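Local coordinates for protein inorganic pyrophosphatase (Shewanella sp. AS-11, PDB 6LL8) that probably hydrolyses diphosphate to two phosphates with the help of divalent metal ions, and here holds magnesium ions and the substrate analogue imidodiphosphate, at residues A[86-91]-A[103-108]; A[116-121]-A[141-146]; A[274-279]-A[300-305]. All coordinates share one frame; numbering follows the deposited sequence.

Interaction 1: A[86-91]-A[103-108]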
loop_
_atom_site.group_PDB
_atom_site.type_symbol
_atom_site.label_atom_id
_atom_site.label_comp_id
_atom_site.label_asym_id
_atom_site.label_seq_id
_atom_site.Cartn_x
_atom_site.Cartn_y
_atom_site.Cartn_z
ATOM N N GLN A 86 -19.134 6.449 11.323
ATOM C CA GLN A 86 -20.001 7.636 11.435
ATOM C C GLN A 86 -19.882 8.521 10.207
ATOM O O GLN A 86 -20.478 9.601 10.180
ATOM C CB GLN A 86 -19.642 8.416 12.693
ATOM C CG GLN A 86 -20.020 7.690 13.984
ATOM C CD GLN A 86 -18.935 6.773 14.467
ATOM O OE1 GLN A 86 -17.787 7.191 14.663
ATOM N NE2 GLN A 86 -19.316 5.532 14.751
ATOM N N ALA A 87 -19.156 8.071 9.194
ATOM C CA ALA A 87 -19.100 8.704 7.859
ATOM C C ALA A 87 -20.007 7.937 6.917
ATOM O O ALA A 87 -20.509 6.857 7.278
ATOM C CB ALA A 87 -17.683 8.713 7.350
ATOM N N THR A 88 -20.149 8.428 5.706
ATOM C CA THR A 88 -20.837 7.703 4.647
ATOM C C THR A 88 -19.786 7.399 3.582
ATOM O O THR A 88 -19.232 8.313 2.962
ATOM C CB THR A 88 -21.982 8.509 4.060
ATOM O OG1 THR A 88 -22.923 8.793 5.099
ATOM C CG2 THR A 88 -22.658 7.769 2.931
ATOM N N ILE A 89 -19.548 6.110 3.365
ATOM C CA ILE A 89 -18.634 5.693 2.277
ATOM C C ILE A 89 -19.418 5.751 0.976
ATOM O O ILE A 89 -20.399 4.987 0.802
ATOM C CB ILE A 89 -18.052 4.299 2.531
ATOM C CG1 ILE A 89 -17.235 4.258 3.815
ATOM C CG2 ILE A 89 -17.217 3.854 1.343
ATOM C CD1 ILE A 89 -16.896 2.882 4.313
ATOM N N VAL A 90 -19.025 6.654 0.084
ATOM C CA VAL A 90 -19.671 6.807 -1.214
ATOM C C VAL A 90 -18.982 5.985 -2.290
ATOM O O VAL A 90 -19.576 5.729 -3.338
ATOM C CB VAL A 90 -19.817 8.275 -1.627
ATOM C CG1 VAL A 90 -20.753 8.997 -0.667
ATOM C CG2 VAL A 90 -18.482 8.993 -1.760
ATOM N N GLY A 91 -17.757 5.559 -2.036
ATOM C CA GLY A 91 -17.024 4.810 -3.048
ATOM C C GLY A 91 -15.836 4.097 -2.476
ATOM O O GLY A 91 -15.316 4.518 -1.428
ATOM N N THR A 103 -21.387 -0.581 4.409
ATOM C CA THR A 103 -22.183 0.659 4.372
ATOM C C THR A 103 -23.645 0.341 4.663
ATOM O O THR A 103 -24.064 -0.813 4.549
ATOM C CB THR A 103 -22.037 1.380 3.028
ATOM O OG1 THR A 103 -22.747 0.627 2.031
ATOM C CG2 THR A 103 -20.602 1.592 2.619
ATOM N N SER A 104 -24.425 1.372 4.908
ATOM C CA SER A 104 -25.890 1.194 5.013
ATOM C C SER A 104 -26.568 1.610 3.708
ATOM O O SER A 104 -27.766 1.353 3.577
ATOM C CB SER A 104 -26.451 1.934 6.185
ATOM O OG SER A 104 -26.306 3.325 5.997
ATOM N N THR A 105 -25.834 2.219 2.783
ATOM C CA THR A 105 -26.349 2.841 1.574
ATOM C C THR A 105 -25.622 2.307 0.350
ATOM O O THR A 105 -24.417 2.018 0.403
ATOM C CB THR A 105 -26.141 4.364 1.675
ATOM O OG1 THR A 105 -24.814 4.626 2.126
ATOM C CG2 THR A 105 -27.135 4.989 2.631
ATOM N N PRO A 106 -26.287 2.271 -0.812
ATOM C CA PRO A 106 -25.603 1.970 -2.070
ATOM C C PRO A 106 -24.395 2.888 -2.255
ATOM O O PRO A 106 -24.358 4.049 -1.820
ATOM C CB PRO A 106 -26.673 2.183 -3.139
ATOM C CG PRO A 106 -27.942 1.837 -2.397
ATOM C CD PRO A 106 -27.744 2.411 -1.011
ATOM N N LEU A 107 -23.401 2.357 -2.948
ATOM C CA LEU A 107 -22.105 3.027 -3.184
ATOM C C LEU A 107 -21.534 2.587 -4.522
ATOM O O LEU A 107 -22.062 1.665 -5.163
ATOM C CB LEU A 107 -21.099 2.739 -2.059
ATOM C CG LEU A 107 -20.404 1.376 -2.100
ATOM C CD1 LEU A 107 -19.215 1.374 -1.153
ATOM C CD2 LEU A 107 -21.343 0.211 -1.783
ATOM N N GLU A 108 -20.464 3.239 -4.939
ATOM C CA GLU A 108 -19.635 2.761 -6.055
ATOM C C GLU A 108 -18.471 1.951 -5.546
ATOM O O GLU A 108 -17.826 2.335 -4.564
ATOM C CB GLU A 108 -18.909 3.897 -6.729
ATOM C CG GLU A 108 -19.793 4.859 -7.428
ATOM C CD GLU A 108 -19.052 5.669 -8.472
ATOM O OE1 GLU A 108 -17.784 5.816 -8.423
ATOM O OE2 GLU A 108 -19.753 6.067 -9.360
HETATM O O HOH W 1 -23.064 5.321 0.169
#
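Thr88 meets Thr105 at the outer end of the contact: its methyl CG2 lies 3.9 Å from Thr105 OG1, the two side chains crossing at about a right angle. Ile89 comes next and touches two partners. Its CB packs 3.7 Å from the methyl CG2 of Thr103, while its branch CG2 runs beside Leu107, 4.0 Å from CD1, the two side chains pointing the same way. A beta-branched residue suits an extended strand, and here it presents carbon to both neighbours. With OG1 of Thr103 placed between the backbone N and the carbonyl carbon (chi1 72°), its hydroxyl reaches Thr105 O at 2.7 Å and its methyl is left for Ile89; an alanine in its place would probably leave Thr105 O without this donor, lose the methyl packing on Ile89 CB and let the turn flex. A water links Ile89 O to the loop, donating to Ile89 O and Pro106 O and accepting from Thr105 OG1. Strands 88-94 and 108-111 are parallel neighbours in the sheet of the DHH-type N-terminal domain, joined without a helix by a loop that carries the calcium-binding Gly99 and Leu101. Val90 supplies the direct backbone link, as Glu108 N donates to Val90 O at 3.1 Å in a nearly straight bond (173°). Val90 O also lies 3.6 Å from Leu107 CB. At Gly91, paired with Glu108 in a parallel bridge, the bare CA gives a CA-H...O contact of 3.0 Å to Glu108 O. In the conformer given, the carboxylate of Glu108, modelled twice, bonds to Tyr70 OH.

Interaction 2: A[116-121]-A[141-146]. Unlike the reference sequence in segment 116-121: Ser117 (reference Arg).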
loop_
_atom_site.group_PDB
_atom_site.type_symbol
_atom_site.label_atom_id
_atom_site.label_comp_id
_atom_site.label_asym_id
_atom_site.label_seq_id
_atom_site.Cartn_x
_atom_site.Cartn_y
_atom_site.Cartn_z
ATOM N N CYS A 116 -2.279 -2.065 -9.266
ATOM C CA CYS A 116 -2.244 -0.753 -8.604
ATOM C C CYS A 116 -3.631 -0.119 -8.603
ATOM O O CYS A 116 -4.318 -0.181 -9.635
ATOM C CB CYS A 116 -1.225 0.120 -9.298
ATOM S SG CYS A 116 -0.988 1.720 -8.508
ATOM N N SER A 117 -4.009 0.549 -7.516
ATOM C CA SER A 117 -5.284 1.275 -7.520
ATOM C C SER A 117 -5.298 2.319 -8.620
ATOM O O SER A 117 -6.360 2.598 -9.204
ATOM C CB SER A 117 -5.545 1.966 -6.199
ATOM O OG SER A 117 -5.624 1.083 -5.106
ATOM N N ASN A 118 -4.173 2.945 -8.907
ATOM C CA ASN A 118 -4.114 4.007 -9.932
ATOM C C ASN A 118 -4.363 3.448 -11.323
ATOM O O ASN A 118 -4.789 4.237 -12.184
ATOM C CB ASN A 118 -2.821 4.823 -9.845
ATOM C CG ASN A 118 -2.895 5.935 -8.822
ATOM O OD1 ASN A 118 -3.364 7.025 -9.172
ATOM N ND2 ASN A 118 -2.552 5.670 -7.566
ATOM N N THR A 119 -4.148 2.160 -11.555
ATOM C CA THR A 119 -4.556 1.533 -12.840
ATOM C C THR A 119 -6.070 1.623 -12.967
ATOM O O THR A 119 -6.609 1.915 -14.063
ATOM C CB THR A 119 -4.022 0.118 -12.928
ATOM O OG1 THR A 119 -2.600 0.217 -12.857
ATOM C CG2 THR A 119 -4.453 -0.604 -14.179
ATOM N N VAL A 120 -6.775 1.340 -11.880
ATOM C CA VAL A 120 -8.251 1.417 -11.876
ATOM C C VAL A 120 -8.685 2.883 -11.992
ATOM O O VAL A 120 -9.638 3.196 -12.710
ATOM C CB VAL A 120 -8.828 0.752 -10.626
ATOM C CG1 VAL A 120 -10.353 0.701 -10.745
ATOM C CG2 VAL A 120 -8.268 -0.638 -10.414
ATOM N N ILE A 121 -8.023 3.816 -11.313
ATOM C CA ILE A 121 -8.387 5.232 -11.458
ATOM C C ILE A 121 -8.201 5.659 -12.909
ATOM O O ILE A 121 -9.032 6.409 -13.409
ATOM C CB ILE A 121 -7.593 6.077 -10.450
ATOM C CG1 ILE A 121 -7.970 5.686 -9.021
ATOM C CG2 ILE A 121 -7.823 7.550 -10.698
ATOM C CD1 ILE A 121 -7.078 6.279 -7.949
ATOM N N MET A 141 1.601 7.281 -12.853
ATOM C CA MET A 141 2.617 6.394 -13.431
ATOM C C MET A 141 3.550 5.886 -12.334
ATOM O O MET A 141 3.840 4.682 -12.256
ATOM C CB MET A 141 3.384 7.173 -14.485
ATOM C CG MET A 141 4.476 6.370 -15.187
ATOM S SD MET A 141 5.805 7.381 -15.874
ATOM C CE MET A 141 6.550 7.946 -14.351
ATOM N N CYS A 142 4.032 6.805 -11.504
ATOM C CA CYS A 142 4.958 6.420 -10.419
ATOM C C CYS A 142 4.264 5.451 -9.470
ATOM O O CYS A 142 4.888 4.467 -9.018
ATOM C CB CYS A 142 5.463 7.625 -9.655
ATOM S SG CYS A 142 6.627 8.640 -10.570
ATOM N N ALA A 143 3.027 5.731 -9.092
ATOM C CA ALA A 143 2.329 4.824 -8.173
ATOM C C ALA A 143 2.258 3.409 -8.739
ATOM O O ALA A 143 2.469 2.429 -7.994
ATOM C CB ALA A 143 0.944 5.331 -7.882
ATOM N N ILE A 144 1.989 3.265 -10.035
ATOM C CA ILE A 144 1.844 1.922 -10.626
ATOM C C ILE A 144 3.214 1.250 -10.673
ATOM O O ILE A 144 3.313 0.051 -10.404
ATOM C CB ILE A 144 1.171 2.002 -12.005
ATOM C CG1 ILE A 144 -0.208 2.666 -11.948
ATOM C CG2 ILE A 144 1.078 0.597 -12.603
ATOM C CD1 ILE A 144 -0.716 3.132 -13.273
ATOM N N LEU A 145 4.254 1.984 -11.038
ATOM C CA LEU A 145 5.620 1.428 -11.021
ATOM C C LEU A 145 5.991 0.962 -9.623
ATOM O O LEU A 145 6.695 -0.044 -9.464
ATOM C CB LEU A 145 6.599 2.482 -11.521
ATOM C CG LEU A 145 6.563 2.740 -13.018
ATOM C CD1 LEU A 145 7.257 4.062 -13.300
ATOM C CD2 LEU A 145 7.194 1.609 -13.805
ATOM N N SER A 146 5.566 1.669 -8.586
ATOM C CA SER A 146 5.870 1.298 -7.192
ATOM C C SER A 146 5.099 0.036 -6.817
ATOM O O SER A 146 5.707 -0.944 -6.351
ATOM C CB SER A 146 5.558 2.446 -6.270
ATOM O OG SER A 146 6.012 2.115 -4.988
#
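Cys116 lays its thiol against the helix 134-147 at Ile144, SG standing 3.5 Å from Ile144 CA and 3.7 Å from Ile144 CG1. The group gets there because SG is anti to the backbone N (chi1 -176°). Cys116 is also the N-cap residue of helix 117-128, and its SG accepts a weak, bent capping bond from Asn118 N at 3.4 Å. A cysteine suits the place: sulfur is apolar enough to rest on a hydrocarbon side chain, yet still a modest acceptor for an N-H of the first helical turn. Ile144 sets CG1 anti to its own carbonyl carbon (chi1 -58°), and its extended ethyl arm reaches across to Thr119. There OG1 lies 3.5 Å from Ile144 CD1, the two side chains crossing at about a right angle; that hydroxyl finds its polar partner in Asp160 instead. Asn118 sends its amide past Ala143, ND2 at 3.5 Å from Ala143 CB, and spends an N-H on Asp15 OD1; the small methyl of Ala143 suits a place so close to the amide. The axes of 117-121 and 141-146 approach to 8.9 Å and run at 140°, antiparallel in sense but well inclined. Between these two segments there is only van der Waals contact, while the polar ends turn to partners outside them: Asn118 is a second-shell residue that probably helps to position Asp15, a ligand of magnesium.

Interaction 3: A[274-279]-A[300-305]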
loop_
_atom_site.group_PDB
_atom_site.type_symbol
_atom_site.label_atom_id
_atom_site.label_comp_id
_atom_site.label_asym_id
_atom_site.label_seq_id
_atom_site.Cartn_x
_atom_site.Cartn_y
_atom_site.Cartn_z
ATOM N N GLU A 274 4.935 -22.307 9.077
ATOM C CA GLU A 274 4.807 -23.723 8.670
ATOM C C GLU A 274 3.383 -23.964 8.155
ATOM O O GLU A 274 3.227 -24.516 7.062
ATOM C CB GLU A 274 5.176 -24.625 9.854
ATOM C CG GLU A 274 5.127 -26.117 9.553
ATOM C CD GLU A 274 5.947 -26.993 10.494
ATOM O OE1 GLU A 274 6.103 -26.634 11.683
ATOM O OE2 GLU A 274 6.435 -28.033 10.031
ATOM N N ARG A 275 2.384 -23.545 8.924
ATOM C CA ARG A 275 0.961 -23.798 8.582
ATOM C C ARG A 275 0.565 -22.963 7.358
ATOM O O ARG A 275 -0.119 -23.503 6.450
ATOM C CB ARG A 275 0.038 -23.516 9.770
ATOM C CG ARG A 275 0.105 -24.564 10.877
ATOM C CD ARG A 275 -0.987 -24.340 11.908
ATOM N NE ARG A 275 -0.750 -23.070 12.575
ATOM C CZ ARG A 275 -1.493 -21.960 12.469
ATOM N NH1 ARG A 275 -2.587 -21.915 11.729
ATOM N NH2 ARG A 275 -1.134 -20.880 13.123
ATOM N N ALA A 276 0.926 -21.690 7.322
ATOM C CA ALA A 276 0.454 -20.808 6.237
ATOM C C ALA A 276 1.161 -21.113 4.917
ATOM O O ALA A 276 0.481 -21.086 3.890
ATOM C CB ALA A 276 0.620 -19.363 6.624
ATOM N N TYR A 277 2.475 -21.336 4.918
ATOM C CA TYR A 277 3.322 -21.342 3.702
ATOM C C TYR A 277 4.031 -22.676 3.497
ATOM O O TYR A 277 4.715 -22.822 2.472
ATOM C CB TYR A 277 4.356 -20.210 3.752
ATOM C CG TYR A 277 3.748 -18.861 4.060
ATOM C CD1 TYR A 277 2.783 -18.309 3.244
ATOM C CD2 TYR A 277 4.138 -18.146 5.176
ATOM C CE1 TYR A 277 2.231 -17.069 3.522
ATOM C CE2 TYR A 277 3.590 -16.913 5.474
ATOM C CZ TYR A 277 2.625 -16.373 4.649
ATOM O OH TYR A 277 2.098 -15.161 4.986
ATOM N N GLY A 278 3.991 -23.564 4.495
ATOM C CA GLY A 278 4.800 -24.786 4.439
ATOM C C GLY A 278 6.271 -24.487 4.597
ATOM O O GLY A 278 7.106 -25.338 4.231
ATOM N N LYS A 279 6.604 -23.363 5.234
ATOM C CA LYS A 279 8.002 -22.938 5.432
ATOM C C LYS A 279 8.200 -22.482 6.860
ATOM O O LYS A 279 7.831 -21.369 7.212
ATOM C CB LYS A 279 8.319 -21.856 4.421
ATOM C CG LYS A 279 8.241 -22.380 3.008
ATOM C CD LYS A 279 8.830 -21.489 1.984
ATOM C CE LYS A 279 8.712 -22.074 0.606
ATOM N NZ LYS A 279 9.464 -21.305 -0.401
ATOM N N PRO A 300 -3.223 -13.917 1.735
ATOM C CA PRO A 300 -4.250 -14.937 1.530
ATOM C C PRO A 300 -4.026 -16.209 2.343
ATOM O O PRO A 300 -4.948 -16.705 3.001
ATOM C CB PRO A 300 -4.226 -15.183 0.018
ATOM C CG PRO A 300 -3.743 -13.884 -0.543
ATOM C CD PRO A 300 -2.701 -13.413 0.452
ATOM N N ALA A 301 -2.819 -16.731 2.306
ATOM C CA ALA A 301 -2.539 -18.005 2.995
ATOM C C ALA A 301 -2.639 -17.804 4.500
ATOM O O ALA A 301 -3.029 -18.725 5.197
ATOM C CB ALA A 301 -1.189 -18.556 2.609
ATOM N N LEU A 302 -2.233 -16.642 4.998
ATOM C CA LEU A 302 -2.348 -16.376 6.454
ATOM C C LEU A 302 -3.817 -16.305 6.841
ATOM O O LEU A 302 -4.219 -16.897 7.853
ATOM C CB LEU A 302 -1.713 -15.059 6.874
ATOM C CG LEU A 302 -0.208 -15.021 6.995
ATOM C CD1 LEU A 302 0.219 -13.586 7.186
ATOM C CD2 LEU A 302 0.285 -15.866 8.155
ATOM N N GLN A 303 -4.601 -15.554 6.074
ATOM C CA GLN A 303 -6.024 -15.351 6.421
ATOM C C GLN A 303 -6.708 -16.714 6.391
ATOM O O GLN A 303 -7.486 -17.038 7.302
ATOM C CB GLN A 303 -6.670 -14.297 5.515
ATOM C CG GLN A 303 -8.101 -14.037 5.939
ATOM C CD GLN A 303 -8.530 -12.675 5.516
ATOM O OE1 GLN A 303 -7.808 -11.704 5.787
ATOM N NE2 GLN A 303 -9.696 -12.647 4.857
ATOM N N ASP A 304 -6.415 -17.519 5.394
ATOM C CA ASP A 304 -7.065 -18.835 5.286
ATOM C C ASP A 304 -6.654 -19.696 6.487
ATOM O O ASP A 304 -7.534 -20.437 6.994
ATOM C CB ASP A 304 -6.752 -19.479 3.947
ATOM C CG ASP A 304 -7.425 -18.859 2.744
ATOM O OD1 ASP A 304 -8.416 -18.069 2.916
ATOM O OD2 ASP A 304 -6.924 -19.137 1.647
ATOM N N ALA A 305 -5.403 -19.593 6.958
ATOM C CA ALA A 305 -4.897 -20.398 8.093
ATOM C C ALA A 305 -5.602 -20.013 9.393
ATOM O O ALA A 305 -5.801 -20.887 10.239
ATOM C CB ALA A 305 -3.412 -20.285 8.314
#
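Ala276 and Ala301 bring the two backbones nearest, their CA atoms 5.2 Å apart, a close approach that suits two alanines. Residues 274-277 form the end of helix 272-277, and Gly278 and Lys279 lead away from it, Gly278 taking a positive phi of 70°, easily reached by a residue without CB. Segment 300-305 belongs to helix 294-307, kinked at Pro300 and Ala301, whose nitrogens make no bond to the preceding turn; proline has no N-H to give. Ala301 CB rests 3.3 Å from Ala276 O, and Ala276 CB meets Leu302 CD2 at 3.8 Å; Leu302 is modelled twice, and its contacts hold for the conformer given. Both helices lie in the DHHA2 domain, and Leu302 also touches Met208 on strand 203-208 of its mixed sheet, while the ligand-binding Arg294 and Lys295 start the same helix 294-307. Tyr277 holds CG anti to the carbonyl carbon (chi1 -51°), which lays one ring face over the methyl of Ala276. From there CE1 lies 3.8 Å from Ala301 CB and CZ 3.9 Å from Leu302 CG, the approach being oblique to the ring. The hydroxyl bonds to Val298 O, while the ring carbons pack on alanine and leucine. Ala305 meets the guanidinium edge of Arg275, also modelled twice: in the conformer given its O lies in that plane and its CB 3.9 Å from NH1, while NE is salt-bridged to Asp271.

Along the chain the three contacts follow in series, the two segments of each coming before those of the next. The first two share the DHH-type N-terminal domain, with centres about 24 Å apart: interaction 1 joins strands 88-94 and 108-111 at one side of the parallel sheet, and the chain then runs on from strand 108-111 into helix 117-128 of interaction 2. Interaction 3 lies in the DHHA2 domain, its centre about 33 Å from that of interaction 1 and about 28 Å from that of interaction 2. None of them touches another. Interaction 2 lies beside the magnesium site, whereas interactions 1 and 3 shape more distant parts of the two domains whose residues together hold imidodiphosphate.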